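Long-range contact in BH0493 protein (Bacillus halodurans C-125, PDB 2QEE), which binds zinc and is probably a metal-dependent hydrolase of the amidohydrolase superfamily: residues C[249-254]-C[293-298]. Residues are numbered along the deposited sequence; the frame is centred on the assembly and turned at random.
Sequences VAEKHN and YPNNKF
A polar, water-bridged contact joins the end of helix 237-253, at Ala250 and Glu251, and the Asn254 that follows it, to Asn295, Asn296 and Lys297 in the loop that leads from helix 284-292 into strand 298-302. No direct hydrogen bond crosses it. The Asn296 side chain crosses that of Glu251 at about a right angle, amide and carboxylate planes 69° apart; its ND2 lies 3.5 Å from Ala250 CB and donates to the carbonyl of Leu247. Its OD1 takes a 2.7 Å bond from a water that also donates to Glu251 OE1. Glu251, its CG anti to the backbone N (chi1 -174°) and the chain extended beyond, runs past the turn until OE2 lies 3.3 Å from Asn295 CB. In what is probably the amidohydrolase barrel, this packs the outer helix between strands 222-226 and 257-264 against the type I turn, Tyr293 to Asn296, ahead of strand 298-302, which runs parallel to 257-264. Were Asn296 an alanine, the Leu247 carbonyl would probably lose this donor and the bridging water one of its acceptors. Beyond the helix end, where Asn254 closes a Schellman motif, its ND2 reaches Asn295 O through another water and sits 3.5 Å from Lys297 CE, while Lys297 NZ bonds to the carbonyl of Phe413.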
# COMPACT_ATOMS: atom_id res chain seq x y z
N VAL C 249 -31.58 -18.98 -4.79
CA VAL C 249 -32.53 -18.30 -3.89
C VAL C 249 -32.39 -16.77 -3.94
O VAL C 249 -33.38 -16.01 -4.04
CB VAL C 249 -32.47 -18.84 -2.44
CG1 VAL C 249 -33.25 -17.98 -1.46
CG2 VAL C 249 -33.00 -20.28 -2.38
N ALA C 250 -31.13 -16.32 -3.91
CA ALA C 250 -30.86 -14.88 -4.00
C ALA C 250 -31.39 -14.27 -5.28
O ALA C 250 -31.94 -13.15 -5.25
CB ALA C 250 -29.32 -14.63 -3.89
N GLU C 251 -31.19 -14.99 -6.40
CA GLU C 251 -31.62 -14.50 -7.71
C GLU C 251 -33.14 -14.41 -7.72
O GLU C 251 -33.72 -13.40 -8.07
CB GLU C 251 -31.15 -15.40 -8.86
CG GLU C 251 -31.50 -14.78 -10.20
CD GLU C 251 -31.14 -15.62 -11.38
OE1 GLU C 251 -30.45 -16.64 -11.22
OE2 GLU C 251 -31.55 -15.24 -12.50
N LYS C 252 -33.77 -15.48 -7.27
CA LYS C 252 -35.23 -15.55 -7.26
C LYS C 252 -35.85 -14.41 -6.45
O LYS C 252 -36.83 -13.78 -6.89
CB LYS C 252 -35.65 -16.89 -6.71
CG LYS C 252 -37.15 -17.04 -6.57
CD LYS C 252 -37.49 -18.47 -6.34
CE LYS C 252 -39.00 -18.66 -6.45
NZ LYS C 252 -39.31 -20.10 -6.35
N HIS C 253 -35.32 -14.16 -5.25
CA HIS C 253 -35.77 -13.11 -4.36
C HIS C 253 -35.15 -11.69 -4.60
O HIS C 253 -35.49 -10.73 -3.91
CB HIS C 253 -35.51 -13.52 -2.93
CG HIS C 253 -36.44 -14.58 -2.44
ND1 HIS C 253 -36.25 -15.92 -2.69
CD2 HIS C 253 -37.59 -14.48 -1.73
CE1 HIS C 253 -37.24 -16.62 -2.14
NE2 HIS C 253 -38.07 -15.76 -1.56
N ASN C 254 -34.27 -11.59 -5.59
CA ASN C 254 -33.54 -10.37 -5.92
C ASN C 254 -32.88 -9.80 -4.66
O ASN C 254 -33.00 -8.60 -4.41
CB ASN C 254 -34.43 -9.30 -6.57
CG ASN C 254 -33.63 -8.23 -7.32
OD1 ASN C 254 -34.09 -7.09 -7.43
ND2 ASN C 254 -32.42 -8.58 -7.81
N TYR C 293 -22.47 -15.19 -12.59
CA TYR C 293 -23.79 -14.99 -12.02
C TYR C 293 -24.25 -13.52 -12.24
O TYR C 293 -24.39 -12.76 -11.27
CB TYR C 293 -23.78 -15.38 -10.54
CG TYR C 293 -23.54 -16.86 -10.40
CD1 TYR C 293 -24.61 -17.77 -10.42
CD2 TYR C 293 -22.22 -17.36 -10.30
CE1 TYR C 293 -24.36 -19.16 -10.32
CE2 TYR C 293 -21.97 -18.75 -10.20
CZ TYR C 293 -23.07 -19.63 -10.24
OH TYR C 293 -22.81 -20.99 -10.13
N PRO C 294 -24.43 -13.12 -13.52
CA PRO C 294 -24.73 -11.71 -13.86
C PRO C 294 -26.07 -11.26 -13.34
O PRO C 294 -26.35 -10.04 -13.26
CB PRO C 294 -24.80 -11.73 -15.40
CG PRO C 294 -25.08 -13.17 -15.75
CD PRO C 294 -24.37 -13.97 -14.71
N ASN C 295 -26.95 -12.24 -13.05
CA ASN C 295 -28.26 -11.93 -12.50
C ASN C 295 -28.31 -11.92 -10.99
O ASN C 295 -29.38 -11.81 -10.40
CB ASN C 295 -29.32 -12.89 -13.02
CG ASN C 295 -29.38 -12.96 -14.52
OD1 ASN C 295 -29.45 -14.05 -15.11
ND2 ASN C 295 -29.33 -11.83 -15.16
N ASN C 296 -27.13 -12.07 -10.35
CA ASN C 296 -27.04 -11.96 -8.92
C ASN C 296 -26.27 -10.69 -8.62
O ASN C 296 -25.40 -10.28 -9.43
CB ASN C 296 -26.26 -13.14 -8.31
CG ASN C 296 -27.10 -14.40 -8.20
OD1 ASN C 296 -27.12 -15.21 -9.14
ND2 ASN C 296 -27.75 -14.59 -7.05
N LYS C 297 -26.61 -10.10 -7.48
CA LYS C 297 -25.89 -8.88 -6.96
C LYS C 297 -25.01 -9.24 -5.76
O LYS C 297 -25.43 -10.00 -4.89
CB LYS C 297 -26.93 -7.83 -6.55
CG LYS C 297 -27.61 -7.26 -7.82
CD LYS C 297 -28.48 -6.09 -7.54
CE LYS C 297 -29.76 -6.52 -6.92
NZ LYS C 297 -30.78 -5.39 -7.02
N PHE C 298 -23.80 -8.64 -5.68
CA PHE C 298 -22.87 -8.99 -4.65
C PHE C 298 -22.36 -7.71 -3.98
O PHE C 298 -21.95 -6.76 -4.68
CB PHE C 298 -21.67 -9.71 -5.27
CG PHE C 298 -22.05 -10.98 -5.98
CD1 PHE C 298 -21.99 -12.21 -5.28
CD2 PHE C 298 -22.49 -10.98 -7.31
CE1 PHE C 298 -22.35 -13.39 -5.92
CE2 PHE C 298 -22.85 -12.20 -7.96
CZ PHE C 298 -22.76 -13.38 -7.22
O HOH W 1 -28.36 -17.60 -9.68
O HOH W 2 -28.65 -16.71 -13.30
O HOH W 3 -30.62 -10.66 -8.12